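PDB 3OE3: putative periplasmic protein from Salmonella enterica, which inhibits C-type lysozymes in the periplasm, probably protecting the bacterium against the lysozymes of its host. Local coordinates for residues S8-T11 and V17-V20; I21-N24 and A30-I33; A52-I57 and Y63-K68; A72-G77 and P81-C86. All blocks are in the same frame, centred on the assembly; numbering follows the deposited sequence.

Contact 1 (S8-T11 and V17-V20)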
loop_
_atom_site.group_PDB
_atom_site.type_symbol
_atom_site.label_atom_id
_atom_site.label_comp_id
_atom_site.label_asym_id
_atom_site.label_seq_id
_atom_site.Cartn_x
_atom_site.Cartn_y
_atom_site.Cartn_z
ATOM N N SER C 8 -7.185 5.957 4.094
ATOM C CA SER C 8 -7.594 6.612 5.328
ATOM C C SER C 8 -6.407 7.312 5.937
ATOM O O SER C 8 -5.298 6.785 5.938
ATOM C CB SER C 8 -8.122 5.592 6.323
ATOM O OG SER C 8 -9.401 5.119 5.939
ATOM N N ILE C 9 -6.640 8.504 6.464
ATOM C CA ILE C 9 -5.592 9.232 7.154
ATOM C C ILE C 9 -5.992 9.391 8.627
ATOM O O ILE C 9 -7.119 9.796 8.931
ATOM C CB ILE C 9 -5.332 10.591 6.479
ATOM C CG1 ILE C 9 -4.848 10.364 5.036
ATOM C CG2 ILE C 9 -4.329 11.425 7.278
ATOM C CD1 ILE C 9 -4.423 11.609 4.317
ATOM N N TYR C 10 -5.079 9.034 9.540
ATOM C CA TYR C 10 -5.359 9.085 10.975
ATOM C C TYR C 10 -4.454 10.105 11.630
ATOM O O TYR C 10 -3.270 10.192 11.300
ATOM C CB TYR C 10 -5.068 7.726 11.633
ATOM C CG TYR C 10 -5.999 6.586 11.261
ATOM C CD1 TYR C 10 -5.790 5.845 10.092
ATOM C CD2 TYR C 10 -7.053 6.220 12.092
ATOM C CE1 TYR C 10 -6.622 4.808 9.759
ATOM C CE2 TYR C 10 -7.903 5.166 11.744
ATOM C CZ TYR C 10 -7.673 4.473 10.569
ATOM O OH TYR C 10 -8.503 3.414 10.211
ATOM N N THR C 11 -5.010 10.869 12.567
ATOM C CA THR C 11 -4.209 11.697 13.454
ATOM C C THR C 11 -3.918 10.902 14.719
ATOM O O THR C 11 -4.836 10.352 15.337
ATOM C CB THR C 11 -4.921 13.019 13.806
ATOM O OG1 THR C 11 -6.324 12.782 13.989
ATOM C CG2 THR C 11 -4.736 14.016 12.677
ATOM N N VAL C 17 1.078 11.260 12.026
ATOM C CA VAL C 17 -0.000 10.924 11.113
ATOM C C VAL C 17 0.229 9.504 10.609
ATOM O O VAL C 17 1.372 9.075 10.439
ATOM C CB VAL C 17 -0.032 11.885 9.923
ATOM C CG1 VAL C 17 -1.091 11.455 8.913
ATOM C CG2 VAL C 17 -0.293 13.306 10.401
HETATM N N MSE C 18 -0.843 8.756 10.424
HETATM C CA MSE C 18 -0.709 7.427 9.804
HETATM C C MSE C 18 -1.609 7.321 8.593
HETATM O O MSE C 18 -2.811 7.508 8.717
HETATM C CB MSE C 18 -1.109 6.340 10.809
HETATM C CG MSE C 18 -1.020 4.928 10.277
HETATM SE SE MSE C 18 -1.335 3.552 11.627
HETATM C CE MSE C 18 -3.224 3.918 11.966
ATOM N N GLU C 19 -1.037 7.030 7.422
ATOM C CA GLU C 19 -1.816 6.672 6.245
ATOM C C GLU C 19 -2.042 5.156 6.231
ATOM O O GLU C 19 -1.123 4.380 6.481
ATOM C CB GLU C 19 -1.063 7.026 4.953
ATOM C CG GLU C 19 -1.215 8.438 4.460
ATOM C CD GLU C 19 -0.663 8.606 3.054
ATOM O OE1 GLU C 19 -0.173 7.608 2.473
ATOM O OE2 GLU C 19 -0.722 9.736 2.534
ATOM N N VAL C 20 -3.259 4.741 5.914
ATOM C CA VAL C 20 -3.527 3.334 5.664
ATOM C C VAL C 20 -4.278 3.215 4.345
ATOM O O VAL C 20 -5.227 3.952 4.094
ATOM C CB VAL C 20 -4.361 2.689 6.793
ATOM C CG1 VAL C 20 -4.497 1.178 6.545
ATOM C CG2 VAL C 20 -3.726 2.946 8.172
#

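Contact 2 (I21-N24 and A30-I33)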
loop_
_atom_site.group_PDB
_atom_site.type_symbol
_atom_site.label_atom_id
_atom_site.label_comp_id
_atom_site.label_asym_id
_atom_site.label_seq_id
_atom_site.Cartn_x
_atom_site.Cartn_y
_atom_site.Cartn_z
ATOM N N ILE C 21 -3.821 2.306 3.493
ATOM C CA ILE C 21 -4.581 1.919 2.310
ATOM C C ILE C 21 -5.366 0.670 2.679
ATOM O O ILE C 21 -4.782 -0.326 3.100
ATOM C CB ILE C 21 -3.672 1.597 1.103
ATOM C CG1 ILE C 21 -2.783 2.781 0.736
ATOM C CG2 ILE C 21 -4.518 1.197 -0.087
ATOM C CD1 ILE C 21 -3.518 4.006 0.289
ATOM N N TYR C 22 -6.690 0.736 2.565
ATOM C CA TYR C 22 -7.508 -0.431 2.828
ATOM C C TYR C 22 -7.991 -1.022 1.510
ATOM O O TYR C 22 -8.425 -0.292 0.618
ATOM C CB TYR C 22 -8.719 -0.053 3.683
ATOM C CG TYR C 22 -8.374 0.272 5.128
ATOM C CD1 TYR C 22 -7.986 -0.732 6.002
ATOM C CD2 TYR C 22 -8.469 1.568 5.619
ATOM C CE1 TYR C 22 -7.690 -0.460 7.325
ATOM C CE2 TYR C 22 -8.176 1.856 6.961
ATOM C CZ TYR C 22 -7.779 0.827 7.803
ATOM O OH TYR C 22 -7.485 1.063 9.143
ATOM N N VAL C 23 -7.908 -2.342 1.409
ATOM C CA VAL C 23 -8.414 -3.092 0.263
ATOM C C VAL C 23 -9.570 -3.945 0.757
ATOM O O VAL C 23 -9.415 -4.767 1.659
ATOM C CB VAL C 23 -7.336 -4.003 -0.336
ATOM C CG1 VAL C 23 -7.900 -4.796 -1.546
ATOM C CG2 VAL C 23 -6.114 -3.171 -0.741
ATOM N N ASN C 24 -10.744 -3.715 0.192
ATOM C CA ASN C 24 -11.915 -4.475 0.569
ATOM C C ASN C 24 -12.536 -4.993 -0.709
ATOM O O ASN C 24 -13.196 -4.239 -1.414
ATOM C CB ASN C 24 -12.901 -3.580 1.313
ATOM C CG ASN C 24 -12.423 -3.234 2.702
ATOM O OD1 ASN C 24 -12.371 -4.097 3.572
ATOM N ND2 ASN C 24 -12.064 -1.978 2.912
ATOM N N ALA C 30 -10.409 -8.689 3.026
ATOM C CA ALA C 30 -9.891 -7.421 3.550
ATOM C C ALA C 30 -8.394 -7.450 3.782
ATOM O O ALA C 30 -7.863 -8.397 4.362
ATOM C CB ALA C 30 -10.615 -7.044 4.854
ATOM N N TYR C 31 -7.724 -6.390 3.330
ATOM C CA TYR C 31 -6.287 -6.226 3.516
ATOM C C TYR C 31 -6.034 -4.778 3.895
ATOM O O TYR C 31 -6.912 -3.918 3.742
ATOM C CB TYR C 31 -5.509 -6.556 2.237
ATOM C CG TYR C 31 -5.867 -7.893 1.628
ATOM C CD1 TYR C 31 -6.908 -7.997 0.713
ATOM C CD2 TYR C 31 -5.151 -9.039 1.935
ATOM C CE1 TYR C 31 -7.244 -9.213 0.150
ATOM C CE2 TYR C 31 -5.477 -10.265 1.363
ATOM C CZ TYR C 31 -6.527 -10.341 0.474
ATOM O OH TYR C 31 -6.883 -11.542 -0.123
ATOM N N ALA C 32 -4.828 -4.507 4.382
ATOM C CA ALA C 32 -4.413 -3.142 4.673
ATOM C C ALA C 32 -2.970 -2.983 4.263
ATOM O O ALA C 32 -2.220 -3.949 4.231
ATOM C CB ALA C 32 -4.574 -2.842 6.163
ATOM N N ILE C 33 -2.568 -1.756 3.938
ATOM C CA ILE C 33 -1.161 -1.486 3.692
ATOM C C ILE C 33 -0.770 -0.250 4.475
ATOM O O ILE C 33 -1.455 0.767 4.424
ATOM C CB ILE C 33 -0.845 -1.214 2.209
ATOM C CG1 ILE C 33 -1.405 -2.317 1.305
ATOM C CG2 ILE C 33 0.673 -1.113 2.009
ATOM C CD1 ILE C 33 -1.472 -1.883 -0.141
HETATM O O HOH W 1 -9.674 -3.798 4.723
#

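Contact 3 (A52-I57 and Y63-K68)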
loop_
_atom_site.group_PDB
_atom_site.type_symbol
_atom_site.label_atom_id
_atom_site.label_comp_id
_atom_site.label_asym_id
_atom_site.label_seq_id
_atom_site.Cartn_x
_atom_site.Cartn_y
_atom_site.Cartn_z
ATOM N N ALA C 52 -11.692 -4.660 13.378
ATOM C CA ALA C 52 -10.908 -5.081 12.230
ATOM C C ALA C 52 -9.422 -4.970 12.548
ATOM O O ALA C 52 -8.872 -3.875 12.642
ATOM C CB ALA C 52 -11.280 -4.267 11.004
ATOM N N ASN C 53 -8.790 -6.123 12.725
ATOM C CA ASN C 53 -7.415 -6.203 13.172
ATOM C C ASN C 53 -6.578 -6.906 12.132
ATOM O O ASN C 53 -6.961 -7.965 11.615
ATOM C CB ASN C 53 -7.349 -6.952 14.497
ATOM C CG ASN C 53 -8.311 -6.386 15.520
ATOM O OD1 ASN C 53 -8.225 -5.218 15.880
ATOM N ND2 ASN C 53 -9.251 -7.200 15.963
ATOM N N TYR C 54 -5.435 -6.313 11.814
ATOM C CA TYR C 54 -4.620 -6.781 10.692
ATOM C C TYR C 54 -3.226 -7.179 11.144
ATOM O O TYR C 54 -2.688 -6.617 12.098
ATOM C CB TYR C 54 -4.511 -5.692 9.609
ATOM C CG TYR C 54 -5.831 -5.213 9.035
ATOM C CD1 TYR C 54 -6.624 -4.296 9.733
ATOM C CD2 TYR C 54 -6.292 -5.675 7.796
ATOM C CE1 TYR C 54 -7.834 -3.857 9.221
ATOM C CE2 TYR C 54 -7.506 -5.230 7.281
ATOM C CZ TYR C 54 -8.265 -4.324 7.994
ATOM O OH TYR C 54 -9.463 -3.873 7.482
ATOM N N GLU C 55 -2.634 -8.138 10.440
ATOM C CA GLU C 55 -1.253 -8.532 10.696
ATOM C C GLU C 55 -0.460 -8.572 9.401
ATOM O O GLU C 55 -1.000 -8.849 8.335
ATOM C CB GLU C 55 -1.187 -9.896 11.400
ATOM C CG GLU C 55 -1.659 -11.051 10.543
ATOM C CD GLU C 55 -1.418 -12.416 11.192
ATOM O OE1 GLU C 55 -0.681 -12.491 12.200
ATOM O OE2 GLU C 55 -1.963 -13.412 10.678
ATOM N N ALA C 56 0.832 -8.292 9.493
ATOM C CA ALA C 56 1.685 -8.337 8.312
ATOM C C ALA C 56 1.694 -9.737 7.722
ATOM O O ALA C 56 1.768 -10.733 8.448
ATOM C CB ALA C 56 3.109 -7.896 8.676
ATOM N N ILE C 57 1.597 -9.800 6.398
ATOM C CA ILE C 57 1.632 -11.065 5.676
ATOM C C ILE C 57 3.030 -11.675 5.715
ATOM O O ILE C 57 3.178 -12.898 5.769
ATOM C CB ILE C 57 1.148 -10.868 4.237
ATOM C CG1 ILE C 57 -0.316 -10.433 4.283
ATOM C CG2 ILE C 57 1.302 -12.148 3.432
ATOM C CD1 ILE C 57 -0.849 -9.964 2.994
ATOM N N TYR C 63 4.405 -6.099 12.811
ATOM C CA TYR C 63 3.389 -5.065 12.885
ATOM C C TYR C 63 1.996 -5.665 12.932
ATOM O O TYR C 63 1.671 -6.578 12.167
ATOM C CB TYR C 63 3.478 -4.110 11.682
ATOM C CG TYR C 63 4.761 -3.300 11.633
ATOM C CD1 TYR C 63 5.063 -2.364 12.627
ATOM C CD2 TYR C 63 5.658 -3.457 10.591
ATOM C CE1 TYR C 63 6.214 -1.626 12.574
ATOM C CE2 TYR C 63 6.830 -2.720 10.537
ATOM C CZ TYR C 63 7.107 -1.811 11.536
ATOM O OH TYR C 63 8.270 -1.075 11.490
ATOM N N LYS C 64 1.182 -5.137 13.836
ATOM C CA LYS C 64 -0.237 -5.411 13.863
ATOM C C LYS C 64 -1.008 -4.095 14.026
ATOM O O LYS C 64 -0.611 -3.189 14.783
ATOM C CB LYS C 64 -0.583 -6.399 14.985
ATOM C CG LYS C 64 -0.027 -7.796 14.760
ATOM C CD LYS C 64 -0.450 -8.745 15.882
ATOM C CE LYS C 64 -0.142 -10.194 15.534
ATOM N NZ LYS C 64 1.259 -10.371 15.072
ATOM N N LEU C 65 -2.104 -3.994 13.287
ATOM C CA LEU C 65 -2.916 -2.797 13.264
ATOM C C LEU C 65 -4.268 -3.176 13.840
ATOM O O LEU C 65 -4.982 -4.038 13.297
ATOM C CB LEU C 65 -3.055 -2.298 11.809
ATOM C CG LEU C 65 -4.034 -1.147 11.564
ATOM C CD1 LEU C 65 -3.501 0.132 12.217
ATOM C CD2 LEU C 65 -4.281 -0.934 10.048
ATOM N N TYR C 66 -4.615 -2.569 14.969
ATOM C CA TYR C 66 -5.879 -2.872 15.609
ATOM C C TYR C 66 -6.817 -1.707 15.425
ATOM O O TYR C 66 -6.494 -0.583 15.806
ATOM C CB TYR C 66 -5.672 -3.140 17.098
ATOM C CG TYR C 66 -4.799 -4.335 17.357
ATOM C CD1 TYR C 66 -5.350 -5.592 17.528
ATOM C CD2 TYR C 66 -3.418 -4.214 17.409
ATOM C CE1 TYR C 66 -4.550 -6.692 17.758
ATOM C CE2 TYR C 66 -2.614 -5.310 17.639
ATOM C CZ TYR C 66 -3.188 -6.544 17.816
ATOM O OH TYR C 66 -2.388 -7.640 18.051
ATOM N N THR C 67 -7.984 -1.964 14.847
ATOM C CA THR C 67 -8.915 -0.880 14.589
ATOM C C THR C 67 -10.304 -1.198 15.117
ATOM O O THR C 67 -10.720 -2.358 15.162
ATOM C CB THR C 67 -9.001 -0.531 13.086
ATOM O OG1 THR C 67 -9.945 -1.390 12.434
ATOM C CG2 THR C 67 -7.629 -0.665 12.412
ATOM N N LYS C 68 -11.004 -0.141 15.514
ATOM C CA LYS C 68 -12.322 -0.226 16.113
ATOM C C LYS C 68 -13.036 1.066 15.772
ATOM O O LYS C 68 -12.655 2.125 16.257
ATOM C CB LYS C 68 -12.193 -0.364 17.629
ATOM C CG LYS C 68 -13.513 -0.510 18.362
ATOM C CD LYS C 68 -14.180 -1.830 18.033
ATOM C CE LYS C 68 -15.514 -1.960 18.755
ATOM N NZ LYS C 68 -15.358 -1.781 20.225
HETATM O O HOH W 2 -9.973 -4.064 17.353
#

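Contact 4 (A72-G77 and P81-C86)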
loop_
_atom_site.group_PDB
_atom_site.type_symbol
_atom_site.label_atom_id
_atom_site.label_comp_id
_atom_site.label_asym_id
_atom_site.label_seq_id
_atom_site.Cartn_x
_atom_site.Cartn_y
_atom_site.Cartn_z
ATOM N N ALA C 72 -7.751 3.553 15.893
ATOM C CA ALA C 72 -6.766 2.554 15.506
ATOM C C ALA C 72 -5.524 2.666 16.384
ATOM O O ALA C 72 -5.264 3.710 16.989
ATOM C CB ALA C 72 -6.385 2.718 14.040
ATOM N N GLU C 73 -4.754 1.584 16.420
ATOM C CA GLU C 73 -3.494 1.533 17.139
ATOM C C GLU C 73 -2.550 0.681 16.317
ATOM O O GLU C 73 -2.931 -0.393 15.857
ATOM C CB GLU C 73 -3.674 0.877 18.519
ATOM C CG GLU C 73 -4.761 1.491 19.394
ATOM C CD GLU C 73 -4.280 2.713 20.155
ATOM O OE1 GLU C 73 -3.058 2.947 20.184
ATOM O OE2 GLU C 73 -5.121 3.435 20.728
ATOM N N LEU C 74 -1.325 1.154 16.128
ATOM C CA LEU C 74 -0.293 0.351 15.481
ATOM C C LEU C 74 0.773 -0.050 16.491
ATOM O O LEU C 74 1.345 0.789 17.205
ATOM C CB LEU C 74 0.346 1.094 14.290
ATOM C CG LEU C 74 1.435 0.332 13.524
ATOM C CD1 LEU C 74 0.859 -0.869 12.790
ATOM C CD2 LEU C 74 2.156 1.276 12.553
ATOM N N VAL C 75 1.000 -1.354 16.560
ATOM C CA VAL C 75 2.004 -1.917 17.457
ATOM C C VAL C 75 2.961 -2.842 16.706
ATOM O O VAL C 75 2.735 -3.192 15.540
ATOM C CB VAL C 75 1.362 -2.682 18.643
ATOM C CG1 VAL C 75 0.391 -1.772 19.404
ATOM C CG2 VAL C 75 0.667 -3.943 18.164
ATOM N N GLU C 76 4.032 -3.240 17.385
ATOM C CA GLU C 76 4.964 -4.222 16.856
ATOM C C GLU C 76 5.393 -5.105 18.015
ATOM O O GLU C 76 5.187 -4.748 19.182
ATOM C CB GLU C 76 6.192 -3.525 16.250
ATOM C CG GLU C 76 6.956 -2.666 17.248
ATOM C CD GLU C 76 8.087 -1.865 16.611
ATOM O OE1 GLU C 76 8.537 -2.240 15.508
ATOM O OE2 GLU C 76 8.526 -0.863 17.219
ATOM N N GLY C 77 5.991 -6.245 17.699
ATOM C CA GLY C 77 6.494 -7.142 18.724
ATOM C C GLY C 77 5.441 -7.481 19.760
ATOM O O GLY C 77 4.292 -7.786 19.430
ATOM N N PRO C 81 4.005 -0.099 21.428
ATOM C CA PRO C 81 3.364 0.980 20.671
ATOM C C PRO C 81 4.257 1.526 19.572
ATOM O O PRO C 81 5.446 1.764 19.788
ATOM C CB PRO C 81 3.110 2.058 21.732
ATOM C CG PRO C 81 3.079 1.311 23.028
ATOM C CD PRO C 81 4.073 0.202 22.869
ATOM N N VAL C 82 3.674 1.723 18.395
ATOM C CA VAL C 82 4.359 2.397 17.306
ATOM C C VAL C 82 3.650 3.723 17.040
ATOM O O VAL C 82 4.271 4.787 17.077
ATOM C CB VAL C 82 4.384 1.539 16.045
ATOM C CG1 VAL C 82 5.045 2.300 14.905
ATOM C CG2 VAL C 82 5.109 0.225 16.325
ATOM N N LEU C 83 2.344 3.656 16.813
ATOM C CA LEU C 83 1.517 4.851 16.694
ATOM C C LEU C 83 0.277 4.621 17.545
ATOM O O LEU C 83 -0.351 3.567 17.437
ATOM C CB LEU C 83 1.156 5.126 15.233
ATOM C CG LEU C 83 2.299 5.571 14.332
ATOM C CD1 LEU C 83 1.856 5.530 12.877
ATOM C CD2 LEU C 83 2.773 6.978 14.714
ATOM N N SER C 84 -0.067 5.589 18.402
ATOM C CA SER C 84 -1.067 5.359 19.446
ATOM C C SER C 84 -2.206 6.361 19.382
ATOM O O SER C 84 -2.025 7.491 18.912
ATOM C CB SER C 84 -0.434 5.439 20.841
ATOM O OG SER C 84 0.600 4.482 21.028
ATOM N N ASN C 85 -3.377 5.935 19.841
ATOM C CA ASN C 85 -4.543 6.800 19.918
ATOM C C ASN C 85 -4.817 7.463 18.578
ATOM O O ASN C 85 -5.013 8.666 18.485
ATOM C CB ASN C 85 -4.353 7.843 21.027
ATOM C CG ASN C 85 -5.601 8.674 21.282
ATOM O OD1 ASN C 85 -6.730 8.195 21.161
ATOM N ND2 ASN C 85 -5.396 9.927 21.651
ATOM N N CYS C 86 -4.840 6.658 17.525
ATOM C CA CYS C 86 -5.108 7.181 16.191
ATOM C C CYS C 86 -6.601 7.300 15.939
ATOM O O CYS C 86 -7.376 6.423 16.319
ATOM C CB CYS C 86 -4.481 6.266 15.130
ATOM S SG CYS C 86 -2.662 6.145 15.276
HETATM O O HOH W 3 7.925 1.270 18.879
#

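Contact 1 (S8-T11 and V17-V20)
Tyr-10 and Met-18, a selenomethionine here, lie side by side and point the same way in the first beta hairpin of the eight-stranded antiparallel barrel. The strands 8-11 and 17-20 run at 160° to each other. Two hydrogen-bonded pairs hold the backbone: Ser-8 with Val-20 and Tyr-10 with Met-18. Each makes two bonds, and the one from Ser-8 N to Val-20 O measures 2.8 Å. Residues at the non-hydrogen-bonded positions add CA-H...O contacts to neighbouring carbonyls: Val-17 CA is 3.4 Å from Tyr-10 O.

Apolar packing divides between the two faces. On the outer face, Ile-9 CG2 meets Val-17 CG1 at 3.6 Å. Glu-19 lies beside Ile-9 and points the same way. Its OE2 forms a salt bridge with Lys-7, and its OE1 accepts a hydrogen bond from Met-40 N of the second subunit. On the inner face, Tyr-10, Met-18 and Val-20 are buried in the barrel core against Ala-72 and Leu-65. The phenol of Tyr-10 hydrogen-bonds to the hydroxyl of Tyr-22.

The aromatic contact is a CH-pi interaction. Met-18 leaves its strand extended and then bends at the selenium (chi3 67°), which turns the methyl back over the tyrosine. Met-18 CE sits over one face of the Tyr-10 ring, 4.1 Å from the centroid and displaced toward the rim. Val-20 CG2 comes in obliquely, 3.8 Å from Tyr-10 CE1.

Contact 2 (I21-N24 and A30-I33)
Ile-21 and Ile-33 begin a regular antiparallel pairing in which strands 21-24 and 30-33 run at 164° with their axes 4.6 Å apart. Ile-21 with Ile-33 and Val-23 with Tyr-31 are the hydrogen-bonded pairs. The shortest bond is Ile-33 N to Ile-21 O, 2.8 Å.

The side chains form two separate groups. Val-23 and Tyr-31 pack obliquely, with Val-23 CG1 4.0 Å from Tyr-31 CD1. Beside them, the beta carbons of Ile-21 and Ile-33 meet, but beyond CB the Ile-21 chain turns off from the partner strand. On the reverse face, Tyr-22 brings CD1 to within 4.0 Å of Ala-32 CB. The alanine methyl approaches the ring obliquely. Asn-24 CG lies beside its own backbone N (chi1 -72°), with the amide swung toward Ala-30, and Asn-24 OD1 is 3.7 Å from Ala-30 CB. A water lies 2.9 Å from both Asn-24 OD1 and Tyr-31 O and can bridge the side chain to the opposite backbone.

The Tyr-22 face looks into the barrel, toward Leu-65 and Thr-67 of strand 64-68. The other face meets the second subunit, where Val-23 and Ile-33 pack on their own counterparts and Tyr-31 OH hydrogen-bonds to Glu-4 OE1 of that subunit. Strands 5-12 and 39-45 flank the hairpin in the sheet.

Contact 3 (A52-I57 and Y63-K68)
Thr-67 has OG1 between its backbone N and carbonyl carbon (chi1 85°), which points the hydroxyl at Ala-52 O across the strands. Asn-53 has CG beside its own backbone N (chi1 -52°), and its amide leans over to Tyr-66. These groups lie at one end of a beta hairpin in the antiparallel barrel, where strands 52-56 and 64-68 run almost exactly antiparallel.

Thr-67 OG1 donates to Ala-52 O at 2.7 Å, in the carbonyl plane and on a lone pair. The same oxygen takes only a weak bond from Thr-67 N, so the hydroxyl is the firmer of its two donors from this residue. Further along, Tyr-54 and Leu-65 exchange two good backbone bonds, with Tyr-54 N to Leu-65 O at 2.8 Å. A longer bond, Ala-56 N to Tyr-63 O at 3.3 Å, lies just beyond the last paired residues.

Tyr-54 and Leu-65 point the same way into the barrel. Tyr-54 CD1 is 4.1 Å from Leu-65 CD2, and Leu-65 O lies at the ring edge. Leu-65 also touches Met-18, Val-20 and Tyr-22 across the interior.

On the outer face, Glu-55 and Lys-64 run side by side. Their charged ends, Glu-55 OE1 and Lys-64 NZ, stay 4.1 Å apart, too far for a salt bridge. Asn-53 and Tyr-66 cross at about a right angle, their amide and ring planes 50° apart. Asn-53 OD1 comes within 3.3 Å of Tyr-66 CD1. A water donates to Asn-53 OD1 at 2.6 Å and also to Thr-67 O.

Contact 4 (A72-G77 and P81-C86)
Leu-74 and Val-82 pack obliquely, with Leu-74 CD2 3.9 Å from Val-82 CG1. Leu-83, the next residue, lies beside Leu-74 on the inner face, close to Met-18 and Gln-36. Leu-74 therefore faces two consecutive residues. Its carbonyl oxygen accepts from both: Val-82 N is 2.8 Å from Leu-74 O, and Leu-83 N is 3.1 Å from it. Leu-74 N returns a bond to Leu-83 O.

Glu-76 and Val-82 cross at about a right angle. Val-82 CG2 rests against the glutamate chain, 3.6 Å from Glu-76 CG. A water joins Glu-76 OE2 to Pro-81 O.

Glu-73 bends at chi2 (-83°), which brings its carboxylate toward the opposite strand. Asn-85 N donates to Glu-73 OE1 at 3.0 Å, approaching from above the carboxylate plane. This bond forms where the register shifts between Ala-72 and Leu-74.

Ala-72 and Cys-86 pair at the far end, with Ala-72 CB 4.2 Å from Cys-86 CB. Cys-86 SG is in a disulfide with Cys-12, tying this strand to strand 5-12. The double pairing of Leu-74 with Val-82 and Leu-83 is a classic beta bulge, within the last hairpin of the barrel.

How the contacts relate
The four contacts are hairpin pairings of one closed antiparallel barrel. Contacts 1 and 2 follow each other on strand 16-24 and meet where Val-20 CG1 packs 4.0 Å from Ala-32 CB. Contacts 3 and 4 join through neighbouring strands, with Tyr-66 O 2.8 Å from Glu-73 N. Contact 4 closes the barrel against contact 1, where Met-18 CB is 3.7 Å from Leu-83 CD1. Across the interior, Tyr-54 of contact 3 packs on Ala-32 of contact 2. Contacts 2 and 4 lie on opposite sides of the chain centre, about 17 Å between centres. Bound sodium ions lie about 5 Å from the Asn-24 side chain and about 6 Å from that of Asn-85.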